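PDB 2GAS: isoflavone reductase from Medicago sativa, which catalyses the NADPH-dependent reduction of achiral isoflavones to chiral isoflavanones on the route to the alfalfa phytoalexin medicarpin. Local coordinates for residues A[9-14]-A[46-51]; A[25-30]-A[201-206]; A[151-156]-A[273-278]; A[229-232]-A[236-239]; A[250-255]-A[262-267]. All coordinates share one frame; numbering follows the deposited sequence.

Contact 1 of 5, residues A[9-14]-A[46-51]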
# COMPACT_ATOMS: atom_id res chain seq x y z
N GLY A 9 10.63 -4.88 -6.32
CA GLY A 9 9.78 -5.76 -5.52
C GLY A 9 8.59 -6.18 -6.37
O GLY A 9 7.48 -6.30 -5.87
N PRO A 10 8.81 -6.47 -7.66
CA PRO A 10 7.75 -6.87 -8.58
C PRO A 10 6.95 -8.14 -8.27
O PRO A 10 5.80 -8.27 -8.71
CB PRO A 10 8.47 -6.95 -9.93
CG PRO A 10 9.81 -7.46 -9.53
CD PRO A 10 10.13 -6.62 -8.31
N THR A 11 7.54 -9.08 -7.53
CA THR A 11 6.80 -10.30 -7.22
C THR A 11 6.11 -10.29 -5.86
O THR A 11 5.51 -11.28 -5.46
CB THR A 11 7.70 -11.56 -7.31
OG1 THR A 11 8.72 -11.51 -6.30
CG2 THR A 11 8.35 -11.65 -8.69
N GLY A 12 6.17 -9.16 -5.16
CA GLY A 12 5.51 -9.07 -3.87
C GLY A 12 3.99 -9.04 -4.02
O GLY A 12 3.47 -8.91 -5.12
N ALA A 13 3.28 -9.14 -2.89
CA ALA A 13 1.82 -9.14 -2.90
C ALA A 13 1.28 -7.86 -3.54
O ALA A 13 0.30 -7.88 -4.27
CB ALA A 13 1.29 -9.27 -1.48
N ILE A 14 1.95 -6.74 -3.27
CA ILE A 14 1.53 -5.46 -3.81
C ILE A 14 2.12 -5.19 -5.19
O ILE A 14 1.42 -4.76 -6.11
CB ILE A 14 1.94 -4.31 -2.85
CG1 ILE A 14 1.32 -4.55 -1.47
CG2 ILE A 14 1.52 -2.97 -3.42
CD1 ILE A 14 -0.17 -4.82 -1.49
N GLU A 46 8.60 -18.15 -9.83
CA GLU A 46 8.59 -18.73 -11.16
C GLU A 46 7.30 -18.41 -11.93
O GLU A 46 7.34 -17.96 -13.07
CB GLU A 46 8.75 -20.25 -11.04
CG GLU A 46 9.77 -20.85 -11.98
CD GLU A 46 9.23 -21.05 -13.38
OE1 GLU A 46 8.24 -21.80 -13.53
OE2 GLU A 46 9.78 -20.45 -14.33
N GLU A 47 6.16 -18.62 -11.29
CA GLU A 47 4.88 -18.35 -11.93
C GLU A 47 4.71 -16.88 -12.31
O GLU A 47 4.25 -16.56 -13.40
CB GLU A 47 3.72 -18.77 -11.03
CG GLU A 47 3.53 -20.27 -10.95
CD GLU A 47 2.36 -20.65 -10.06
OE1 GLU A 47 1.27 -20.07 -10.22
OE2 GLU A 47 2.54 -21.55 -9.20
N LEU A 48 5.09 -15.99 -11.41
CA LEU A 48 4.96 -14.56 -11.67
C LEU A 48 5.91 -14.10 -12.77
O LEU A 48 5.49 -13.41 -13.70
CB LEU A 48 5.22 -13.78 -10.38
CG LEU A 48 4.08 -13.03 -9.67
CD1 LEU A 48 2.72 -13.58 -10.03
CD2 LEU A 48 4.33 -13.08 -8.17
N ILE A 49 7.17 -14.49 -12.68
CA ILE A 49 8.15 -14.09 -13.69
C ILE A 49 7.77 -14.60 -15.08
O ILE A 49 7.90 -13.87 -16.07
CB ILE A 49 9.56 -14.58 -13.33
CG1 ILE A 49 10.00 -13.96 -12.00
CG2 ILE A 49 10.54 -14.21 -14.44
CD1 ILE A 49 10.07 -12.45 -12.01
N ASP A 50 7.31 -15.84 -15.17
CA ASP A 50 6.91 -16.41 -16.45
C ASP A 50 5.74 -15.60 -17.01
O ASP A 50 5.70 -15.29 -18.20
CB ASP A 50 6.47 -17.86 -16.30
CG ASP A 50 7.64 -18.82 -16.16
OD1 ASP A 50 8.80 -18.40 -16.38
OD2 ASP A 50 7.38 -20.00 -15.84
N ASN A 51 4.79 -15.28 -16.14
CA ASN A 51 3.63 -14.51 -16.55
C ASN A 51 4.05 -13.14 -17.06
O ASN A 51 3.60 -12.69 -18.12
CB ASN A 51 2.64 -14.37 -15.39
CG ASN A 51 1.46 -13.49 -15.74
OD1 ASN A 51 1.51 -12.27 -15.59
ND2 ASN A 51 0.39 -14.10 -16.24
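Thr-11 and Leu-48 bring a turn and a helix together, their CA atoms 6.4 Å apart. The turn is type I, runs from Gly-9 to Gly-12 and is closed by the bond from Gly-12 N to Gly-9 O; positive phi at Gly-9 suits a glycine. Residues 46-51 are a plain stretch of helix 42-54, which presents Leu-48 to the loop and Ile-49 beside it. No hydrogen bond crosses the gap; the contact is small and made by van der Waals contact alone. Thr-11 meets Leu-48 through CB and its carbonyl O, which lie 3.8 Å and 3.5 Å from CD2 of Leu-48. With chi1 at 65°, Thr-11 tucks OG1 between its backbone N and carbonyl carbon, which leaves the methyl to face the helix. This CG2 meets CD1 of Ile-49 at 3.8 Å and also comes within 4.1 Å of CB of Leu-48. Leu-48 continues onto Trp-20 and Arg-16 of helix 15-25, and a guanidinium nitrogen of Arg-16 also bonds to the carbonyl O of Thr-11. Ile-49 reaches Val-33 of strand 29-33, while Pro-10 O is taken by the hydroxyl of Tyr-52. Residues 9-14, together with Gly-15, form the glycine-rich G-x-x-G-x-x-G loop after the first strand of a Rossmann fold, the inferred NADP(+) site, and helix 42-54 packs against its turn.

Contact 2 of 5, residues A[25-30]-A[201-206]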
# COMPACT_ATOMS: atom_id res chain seq x y z
N ALA A 25 -2.20 -0.64 -18.80
CA ALA A 25 -2.23 0.74 -19.26
C ALA A 25 -1.46 0.92 -20.57
O ALA A 25 -1.67 1.90 -21.29
CB ALA A 25 -1.64 1.66 -18.20
N GLY A 26 -0.57 -0.02 -20.86
CA GLY A 26 0.21 0.04 -22.09
C GLY A 26 1.60 0.61 -21.94
O GLY A 26 2.29 0.84 -22.93
N ASN A 27 2.04 0.85 -20.71
CA ASN A 27 3.37 1.40 -20.48
C ASN A 27 4.46 0.37 -20.69
O ASN A 27 4.26 -0.82 -20.43
CB ASN A 27 3.55 1.89 -19.04
CG ASN A 27 2.73 3.10 -18.72
OD1 ASN A 27 1.53 3.01 -18.52
ND2 ASN A 27 3.39 4.25 -18.67
N PRO A 28 5.63 0.80 -21.19
CA PRO A 28 6.71 -0.17 -21.37
C PRO A 28 6.98 -0.50 -19.90
O PRO A 28 7.23 0.40 -19.09
CB PRO A 28 7.83 0.67 -21.98
CG PRO A 28 7.08 1.66 -22.80
CD PRO A 28 5.94 2.07 -21.88
N THR A 29 6.92 -1.78 -19.55
CA THR A 29 7.08 -2.19 -18.16
C THR A 29 8.34 -3.00 -17.89
O THR A 29 8.63 -3.95 -18.60
CB THR A 29 5.83 -2.97 -17.73
OG1 THR A 29 4.67 -2.19 -18.05
CG2 THR A 29 5.83 -3.24 -16.24
N TYR A 30 9.07 -2.61 -16.84
CA TYR A 30 10.31 -3.26 -16.45
C TYR A 30 10.23 -3.73 -15.00
O TYR A 30 9.60 -3.08 -14.17
CB TYR A 30 11.48 -2.28 -16.58
CG TYR A 30 11.70 -1.72 -17.97
CD1 TYR A 30 10.77 -0.86 -18.56
CD2 TYR A 30 12.83 -2.06 -18.70
CE1 TYR A 30 10.97 -0.34 -19.84
CE2 TYR A 30 13.04 -1.56 -19.99
CZ TYR A 30 12.11 -0.71 -20.55
OH TYR A 30 12.31 -0.23 -21.82
N ALA A 201 -1.56 7.41 -11.41
CA ALA A 201 -0.78 8.49 -10.81
C ALA A 201 0.57 8.64 -11.52
O ALA A 201 1.02 9.75 -11.78
CB ALA A 201 -0.57 8.22 -9.31
N ALA A 202 1.18 7.51 -11.86
CA ALA A 202 2.48 7.53 -12.52
C ALA A 202 2.42 8.27 -13.86
O ALA A 202 3.32 9.03 -14.20
CB ALA A 202 2.98 6.11 -12.74
N ASN A 203 1.33 8.06 -14.59
CA ASN A 203 1.14 8.68 -15.90
C ASN A 203 0.50 10.07 -15.85
O ASN A 203 0.30 10.70 -16.89
CB ASN A 203 0.28 7.77 -16.79
CG ASN A 203 1.00 6.50 -17.20
OD1 ASN A 203 2.15 6.55 -17.63
ND2 ASN A 203 0.33 5.36 -17.06
N ASP A 204 0.19 10.54 -14.65
CA ASP A 204 -0.43 11.84 -14.46
C ASP A 204 0.58 12.90 -14.03
O ASP A 204 1.07 12.88 -12.91
CB ASP A 204 -1.55 11.72 -13.41
CG ASP A 204 -2.20 13.05 -13.08
OD1 ASP A 204 -2.01 14.03 -13.84
OD2 ASP A 204 -2.93 13.12 -12.07
N PRO A 205 0.90 13.85 -14.92
CA PRO A 205 1.88 14.89 -14.58
C PRO A 205 1.50 15.71 -13.36
O PRO A 205 2.37 16.29 -12.70
CB PRO A 205 1.93 15.74 -15.86
CG PRO A 205 0.55 15.59 -16.41
CD PRO A 205 0.28 14.12 -16.23
N ASN A 206 0.21 15.74 -13.03
CA ASN A 206 -0.27 16.52 -11.89
C ASN A 206 0.13 15.97 -10.52
O ASN A 206 -0.03 16.66 -9.52
CB ASN A 206 -1.79 16.67 -11.95
CG ASN A 206 -2.25 17.49 -13.14
OD1 ASN A 206 -1.63 18.49 -13.49
ND2 ASN A 206 -3.36 17.08 -13.75
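Asn-27 and Asn-203 pair through their side-chain amides in both directions, a reciprocal two-bond match between residues far apart in sequence. Asn-27 ND2 donates to Asn-203 OD1 at 2.8 Å, and Asn-203 ND2 returns a bond to Asn-27 OD1 at 3.0 Å. The amide planes are only 11° apart, and the two side chains come from opposite directions to meet between the segments. The bond into Asn-203 OD1 lies in the carbonyl plane, on a lone pair; its counterpart is tilted 17° out of the plane of the Asn-27 carbonyl. Both donors point their N-H almost straight at the acceptor, so each amide fixes the rotation of the other. Asn-27 ND2 has a second acceptor in the backbone O of Asn-3, whose own side chain adds a weak bond to Asn-203 OD1. Apart from the amides, CB of Ala-25 lies 4.3 Å from Asn-203 ND2. Gly-26, with positive phi, ends helix 15-25 in a Schellman motif, and the chain turns through Asn-27 into strand 29-33. The pair thus joins the link between this helix and strand to the C-terminal end of helix 191-202, with Asn-27 also resting on Ser-22 of helix 15-25 and Ile-5 of strand 5-8.

Contact 3 of 5, residues A[151-156]-A[273-278]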
# COMPACT_ATOMS: atom_id res chain seq x y z
N CYS A 151 -0.70 6.93 -1.01
CA CYS A 151 -1.31 6.60 0.27
C CYS A 151 -2.65 5.92 0.01
O CYS A 151 -3.68 6.59 -0.11
CB CYS A 151 -1.48 7.88 1.09
SG CYS A 151 0.07 8.81 1.25
N CYS A 152 -2.62 4.60 -0.06
CA CYS A 152 -3.83 3.81 -0.35
C CYS A 152 -4.57 3.32 0.87
O CYS A 152 -5.58 2.63 0.76
CB CYS A 152 -3.46 2.61 -1.23
SG CYS A 152 -2.27 1.49 -0.47
N HIS A 153 -4.06 3.65 2.05
CA HIS A 153 -4.68 3.24 3.29
C HIS A 153 -4.86 1.73 3.47
O HIS A 153 -3.90 0.98 3.27
CB HIS A 153 -5.99 4.01 3.47
CG HIS A 153 -5.77 5.46 3.76
ND1 HIS A 153 -5.23 5.90 4.95
CD2 HIS A 153 -5.87 6.56 2.97
CE1 HIS A 153 -5.00 7.20 4.88
NE2 HIS A 153 -5.38 7.62 3.69
N ALA A 154 -6.06 1.27 3.80
CA ALA A 154 -6.27 -0.15 4.08
C ALA A 154 -6.55 -1.13 2.95
O ALA A 154 -7.62 -1.11 2.35
CB ALA A 154 -7.36 -0.29 5.15
N PHE A 155 -5.59 -2.01 2.69
CA PHE A 155 -5.75 -3.04 1.66
C PHE A 155 -6.83 -4.00 2.12
O PHE A 155 -6.84 -4.42 3.27
CB PHE A 155 -4.46 -3.84 1.48
CG PHE A 155 -3.39 -3.14 0.72
CD1 PHE A 155 -3.50 -2.97 -0.66
CD2 PHE A 155 -2.26 -2.66 1.36
CE1 PHE A 155 -2.49 -2.34 -1.38
CE2 PHE A 155 -1.24 -2.03 0.65
CZ PHE A 155 -1.36 -1.87 -0.72
N THR A 156 -7.73 -4.38 1.21
CA THR A 156 -8.79 -5.31 1.56
C THR A 156 -8.24 -6.65 2.01
O THR A 156 -8.72 -7.23 2.99
CB THR A 156 -9.73 -5.55 0.36
OG1 THR A 156 -8.96 -5.84 -0.80
CG2 THR A 156 -10.60 -4.32 0.11
N GLY A 273 -8.49 7.17 13.46
CA GLY A 273 -8.99 7.56 12.15
C GLY A 273 -7.93 8.13 11.24
O GLY A 273 -8.07 9.25 10.74
N ASP A 274 -6.86 7.38 11.00
CA ASP A 274 -5.80 7.88 10.14
C ASP A 274 -6.19 8.11 8.68
O ASP A 274 -5.44 8.73 7.93
CB ASP A 274 -4.54 6.98 10.22
CG ASP A 274 -4.83 5.52 9.98
OD1 ASP A 274 -5.74 5.19 9.20
OD2 ASP A 274 -4.11 4.68 10.56
N ALA A 275 -7.37 7.64 8.27
CA ALA A 275 -7.83 7.86 6.90
C ALA A 275 -8.71 9.10 6.83
O ALA A 275 -9.17 9.48 5.75
CB ALA A 275 -8.61 6.64 6.39
N VAL A 276 -8.93 9.72 7.98
CA VAL A 276 -9.78 10.91 8.07
C VAL A 276 -8.97 12.20 8.15
O VAL A 276 -8.27 12.44 9.13
CB VAL A 276 -10.68 10.83 9.32
CG1 VAL A 276 -11.60 12.05 9.38
CG2 VAL A 276 -11.49 9.55 9.28
N TYR A 277 -9.07 13.01 7.10
CA TYR A 277 -8.36 14.29 7.03
C TYR A 277 -8.70 15.02 5.74
O TYR A 277 -9.06 14.40 4.74
CB TYR A 277 -6.84 14.08 7.10
CG TYR A 277 -6.29 13.10 6.08
CD1 TYR A 277 -6.13 11.75 6.40
CD2 TYR A 277 -5.94 13.52 4.79
CE1 TYR A 277 -5.65 10.84 5.47
CE2 TYR A 277 -5.46 12.61 3.85
CZ TYR A 277 -5.31 11.27 4.20
OH TYR A 277 -4.84 10.35 3.29
N GLU A 278 -8.60 16.34 5.77
CA GLU A 278 -8.86 17.14 4.58
C GLU A 278 -7.50 17.34 3.93
O GLU A 278 -6.49 17.45 4.62
CB GLU A 278 -9.48 18.49 4.96
CG GLU A 278 -10.90 18.38 5.48
CD GLU A 278 -11.50 19.72 5.88
OE1 GLU A 278 -12.70 19.75 6.22
OE2 GLU A 278 -10.76 20.73 5.86
O HOH W 1 -5.64 3.80 6.87
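His-153, Tyr-277 and Ala-275 make up most of this buried contact, which joins the chain just ahead of strand 154-155, an outer strand of the three-stranded mixed sheet, to the type I turn 273-276 that follows helix 259-271. His-153 has by far the largest share. It has positive phi, unusual for a residue with a side chain, and its imidazole is directed into the turn. At the imidazole edge, NE2 and the hydroxyl OH of Tyr-277 share a hydrogen bond of 2.8 Å. The two rings meet rim to rim, with planes at 44°, and neither lies over the face of the other. Tyr-277 has CG between its backbone N and carbonyl carbon (chi1 54°), which swings the phenol back toward the histidine. Besides NE2 of His-153, its hydroxyl has a second partner in ND1 of His-213, and Arg-215 makes a cation-pi contact with the ring. Ala-275 covers one face of the imidazole: its CA makes a CH-pi contact, 3.9 Å from the ring centroid, and its CB lies 3.7 Å from ND1. Asp-274, whose OD2 is bonded to Ser-268, reaches the imidazole through a water. This water sits at the imidazole edge, 2.9 Å from ND1 of His-153, and donates to OD1 of Asp-274 at 2.7 Å.

Contact 4 of 5, residues A[229-232]-A[236-239]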
# COMPACT_ATOMS: atom_id res chain seq x y z
N LEU A 229 -22.62 -4.24 6.87
CA LEU A 229 -22.57 -4.69 5.48
C LEU A 229 -22.40 -6.21 5.42
O LEU A 229 -23.10 -6.90 4.68
CB LEU A 229 -21.40 -4.01 4.76
CG LEU A 229 -21.14 -4.45 3.31
CD1 LEU A 229 -22.39 -4.23 2.48
CD2 LEU A 229 -19.96 -3.67 2.74
N TRP A 230 -21.47 -6.73 6.22
CA TRP A 230 -21.21 -8.16 6.27
C TRP A 230 -22.42 -8.93 6.80
O TRP A 230 -22.78 -9.98 6.28
CB TRP A 230 -19.98 -8.43 7.14
CG TRP A 230 -19.64 -9.88 7.33
CD1 TRP A 230 -19.55 -10.55 8.52
CD2 TRP A 230 -19.32 -10.84 6.31
NE1 TRP A 230 -19.18 -11.86 8.31
CE2 TRP A 230 -19.03 -12.06 6.97
CE3 TRP A 230 -19.23 -10.78 4.91
CZ2 TRP A 230 -18.67 -13.22 6.26
CZ3 TRP A 230 -18.88 -11.94 4.22
CH2 TRP A 230 -18.60 -13.14 4.89
N GLU A 231 -23.05 -8.39 7.85
CA GLU A 231 -24.23 -9.04 8.42
C GLU A 231 -25.33 -9.20 7.38
O GLU A 231 -26.01 -10.23 7.35
CB GLU A 231 -24.76 -8.21 9.59
CG GLU A 231 -23.96 -8.42 10.85
CD GLU A 231 -24.42 -7.51 11.96
OE1 GLU A 231 -24.14 -7.84 13.13
OE2 GLU A 231 -25.03 -6.47 11.66
N LYS A 232 -25.49 -8.19 6.54
CA LYS A 232 -26.51 -8.25 5.50
C LYS A 232 -26.18 -9.37 4.52
O LYS A 232 -27.06 -10.07 4.03
CB LYS A 232 -26.57 -6.92 4.75
CG LYS A 232 -27.58 -6.92 3.61
CD LYS A 232 -27.42 -5.69 2.71
CE LYS A 232 -26.01 -5.64 2.11
NZ LYS A 232 -25.86 -4.58 1.07
N LYS A 236 -27.22 -12.80 9.17
CA LYS A 236 -27.29 -13.02 10.61
C LYS A 236 -26.59 -11.88 11.33
O LYS A 236 -25.77 -11.18 10.74
CB LYS A 236 -26.67 -14.37 11.01
CG LYS A 236 -25.19 -14.51 10.73
CD LYS A 236 -24.62 -15.75 11.42
CE LYS A 236 -24.58 -15.58 12.94
NZ LYS A 236 -23.80 -16.66 13.60
N THR A 237 -26.93 -11.70 12.60
CA THR A 237 -26.36 -10.63 13.41
C THR A 237 -25.20 -11.13 14.24
O THR A 237 -25.30 -12.15 14.92
CB THR A 237 -27.41 -10.03 14.36
OG1 THR A 237 -28.54 -9.58 13.61
CG2 THR A 237 -26.83 -8.85 15.13
N LEU A 238 -24.08 -10.41 14.18
CA LEU A 238 -22.90 -10.79 14.95
C LEU A 238 -22.97 -10.27 16.37
O LEU A 238 -23.51 -9.20 16.63
CB LEU A 238 -21.63 -10.22 14.30
CG LEU A 238 -21.26 -10.61 12.87
CD1 LEU A 238 -19.92 -9.96 12.50
CD2 LEU A 238 -21.18 -12.12 12.75
N GLU A 239 -22.42 -11.04 17.30
CA GLU A 239 -22.37 -10.60 18.68
C GLU A 239 -21.29 -9.53 18.66
O GLU A 239 -20.27 -9.68 17.98
CB GLU A 239 -21.95 -11.76 19.59
CG GLU A 239 -23.04 -12.81 19.73
CD GLU A 239 -22.63 -13.96 20.63
OE1 GLU A 239 -21.75 -13.76 21.49
OE2 GLU A 239 -23.20 -15.06 20.48
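Glu-231 reaches across to the chain that leaves its own helix and meets Lys-236, Thr-237 and Leu-238. Its CG stands anti to the carbonyl carbon (chi1 -79°) and the chain is extended beyond it, which carries the carboxylate past Lys-236 to the backbone of Leu-238. There OE1 accepts a nearly straight bond from Leu-238 N at 2.8 Å, on the anti side of the carboxylate and 27° out of its plane. On the way the aliphatic part of the side chain passes over the carbonyl of Lys-236, with CG 3.3 Å from that O. The methyl CG2 of Thr-237 also comes within 3.5 Å of OE1. A weak backbone bond, 3.4 Å from Lys-236 N to Glu-231 O, spans five residues at the end of helix 223-234. Trp-230 has CG anti to its backbone N (chi1 177°), which directs the indole so that the edge near CD1 meets the methyl CD1 of Leu-238 at 4.0 Å. The indole NE1 is bonded to Pro-172 O; Lys-236 NZ is hydrogen-bonded to Arg-173 O and forms a salt bridge with Asp-174. Since OE1 of Glu-231 also forms a salt bridge to Lys-240, one carboxylate oxygen takes both a backbone N-H and an ammonium; its charge is probably stabilised there, and the helix is tied to the chain entering strand 239-243.

Contact 5 of 5, residues A[250-255]-A[262-267]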
# COMPACT_ATOMS: atom_id res chain seq x y z
N LYS A 250 -3.59 -0.35 26.68
CA LYS A 250 -2.99 -1.20 27.70
C LYS A 250 -2.66 -2.56 27.08
O LYS A 250 -1.62 -3.15 27.35
CB LYS A 250 -3.95 -1.37 28.88
CG LYS A 250 -3.37 -2.15 30.05
CD LYS A 250 -3.66 -3.63 29.94
CE LYS A 250 -5.09 -3.96 30.34
NZ LYS A 250 -5.36 -3.55 31.76
N ASP A 251 -3.56 -3.04 26.23
CA ASP A 251 -3.39 -4.32 25.55
C ASP A 251 -2.12 -4.30 24.69
O ASP A 251 -1.37 -5.28 24.63
CB ASP A 251 -4.61 -4.60 24.67
CG ASP A 251 -4.62 -6.02 24.12
OD1 ASP A 251 -3.54 -6.51 23.72
OD2 ASP A 251 -5.71 -6.62 24.08
N ILE A 252 -1.90 -3.18 24.01
CA ILE A 252 -0.73 -3.02 23.15
C ILE A 252 0.57 -3.10 23.96
O ILE A 252 1.51 -3.81 23.58
CB ILE A 252 -0.79 -1.68 22.39
CG1 ILE A 252 -1.93 -1.73 21.36
CG2 ILE A 252 0.54 -1.38 21.71
CD1 ILE A 252 -2.23 -0.41 20.70
N GLN A 253 0.62 -2.38 25.08
CA GLN A 253 1.80 -2.35 25.93
C GLN A 253 2.14 -3.72 26.53
O GLN A 253 3.32 -4.03 26.73
CB GLN A 253 1.60 -1.35 27.08
CG GLN A 253 1.28 0.07 26.62
CD GLN A 253 1.03 1.00 27.79
OE1 GLN A 253 0.19 0.73 28.65
NE2 GLN A 253 1.76 2.11 27.83
N GLU A 254 1.12 -4.52 26.82
CA GLU A 254 1.33 -5.83 27.43
C GLU A 254 1.44 -7.01 26.46
O GLU A 254 1.72 -8.13 26.88
CB GLU A 254 0.20 -6.11 28.42
CG GLU A 254 0.08 -5.08 29.53
CD GLU A 254 -1.10 -5.34 30.45
OE1 GLU A 254 -1.26 -4.59 31.44
OE2 GLU A 254 -1.86 -6.30 30.18
N SER A 255 1.22 -6.76 25.17
CA SER A 255 1.30 -7.83 24.19
C SER A 255 2.69 -8.01 23.61
O SER A 255 3.44 -7.05 23.45
CB SER A 255 0.31 -7.57 23.05
OG SER A 255 -1.03 -7.64 23.51
N LEU A 262 0.36 -5.22 15.51
CA LEU A 262 -0.92 -5.39 14.83
C LEU A 262 -2.00 -4.53 15.48
O LEU A 262 -2.73 -3.80 14.81
CB LEU A 262 -1.32 -6.86 14.87
CG LEU A 262 -2.12 -7.44 13.70
CD1 LEU A 262 -1.31 -7.32 12.41
CD2 LEU A 262 -2.44 -8.91 13.99
N LEU A 263 -2.10 -4.61 16.81
CA LEU A 263 -3.10 -3.83 17.54
C LEU A 263 -2.86 -2.33 17.39
O LEU A 263 -3.80 -1.55 17.31
CB LEU A 263 -3.09 -4.18 19.02
CG LEU A 263 -4.12 -5.19 19.53
CD1 LEU A 263 -4.11 -5.18 21.05
CD2 LEU A 263 -5.52 -4.83 19.02
N ALA A 264 -1.59 -1.93 17.36
CA ALA A 264 -1.27 -0.51 17.21
C ALA A 264 -1.70 -0.04 15.82
O ALA A 264 -2.17 1.07 15.65
CB ALA A 264 0.23 -0.28 17.41
N LEU A 265 -1.54 -0.91 14.83
CA LEU A 265 -1.94 -0.58 13.47
C LEU A 265 -3.46 -0.37 13.44
O LEU A 265 -3.94 0.62 12.89
CB LEU A 265 -1.54 -1.72 12.51
CG LEU A 265 -1.82 -1.51 11.02
CD1 LEU A 265 -1.13 -0.25 10.52
CD2 LEU A 265 -1.33 -2.73 10.26
N TYR A 266 -4.21 -1.29 14.04
CA TYR A 266 -5.67 -1.19 14.10
C TYR A 266 -6.10 0.03 14.91
O TYR A 266 -7.08 0.69 14.57
CB TYR A 266 -6.27 -2.45 14.74
CG TYR A 266 -6.07 -3.73 13.97
CD1 TYR A 266 -6.07 -4.95 14.63
CD2 TYR A 266 -5.89 -3.72 12.59
CE1 TYR A 266 -5.90 -6.14 13.94
CE2 TYR A 266 -5.72 -4.92 11.88
CZ TYR A 266 -5.73 -6.12 12.57
OH TYR A 266 -5.54 -7.32 11.91
N HIS A 267 -5.39 0.31 16.00
CA HIS A 267 -5.71 1.47 16.83
C HIS A 267 -5.68 2.75 15.99
O HIS A 267 -6.59 3.57 16.04
CB HIS A 267 -4.69 1.56 17.98
CG HIS A 267 -4.67 2.89 18.68
ND1 HIS A 267 -5.62 3.27 19.60
CD2 HIS A 267 -3.81 3.93 18.57
CE1 HIS A 267 -5.35 4.49 20.04
NE2 HIS A 267 -4.25 4.91 19.43
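This is an antiparallel helix pair, a short helical hairpin of helices 245-254 and 259-271 with only a few residues between them. Ile-252 and Leu-263 are the closest CA pair, at 6.1 Å. The axes of the two short segments approach to 9.4 Å, and their directions differ by 155°. No hydrogen bond links the segments; the contact is packing of Ile-252 and Leu-263 with the facing helix. Ile-252 lies at its centre: CG1 touches CB of Leu-263 at 3.6 Å. With chi2 at 171° its chain runs straight on, and CD1 reaches beyond to CA of Ala-264 at 3.6 Å and to CB of His-267 at 4.2 Å. The small alanine thus lets the isoleucine methyl come close to the opposite backbone. Leu-263 is the counterpart from the other helix, its side chain set at about a right angle to that of Asp-251. The 3.0 Å approach of Leu-263 CD1 to Asp-251 OD1 is short for a carbon and an oxygen and is doubtful in detail. Beyond the pair, Ile-252 also touches Val-123 of a loop, Ala-264 packs on Val-126 and Leu-265 on Phe-130 of helix 126-143, while His-267 lies against Glu-245 and Leu-249 in the first turns of helix 245-254.

How the contacts relate
From the N terminus, contact 1 closes a span of 31 residues that holds helix 15-25 and strand 29-33, joining the loop after strand 5-8 to helix 42-54. Contact 2 crosses it, tying the turn before strand 29-33 to the end of helix 191-202. Contact 3 crosses contact 2 in turn and joins the chain before strand 154-155 to the turn after helix 259-271. Inside its span lie contacts 4 and 5, one after the other: the first joins helix 223-234 to the chain entering strand 239-243, the second helices 245-254 and 259-271. Contacts 1 and 3 touch where Ile-14 CD1 packs on Phe-155 CZ at 3.3 Å, although their centres are about 26 Å apart.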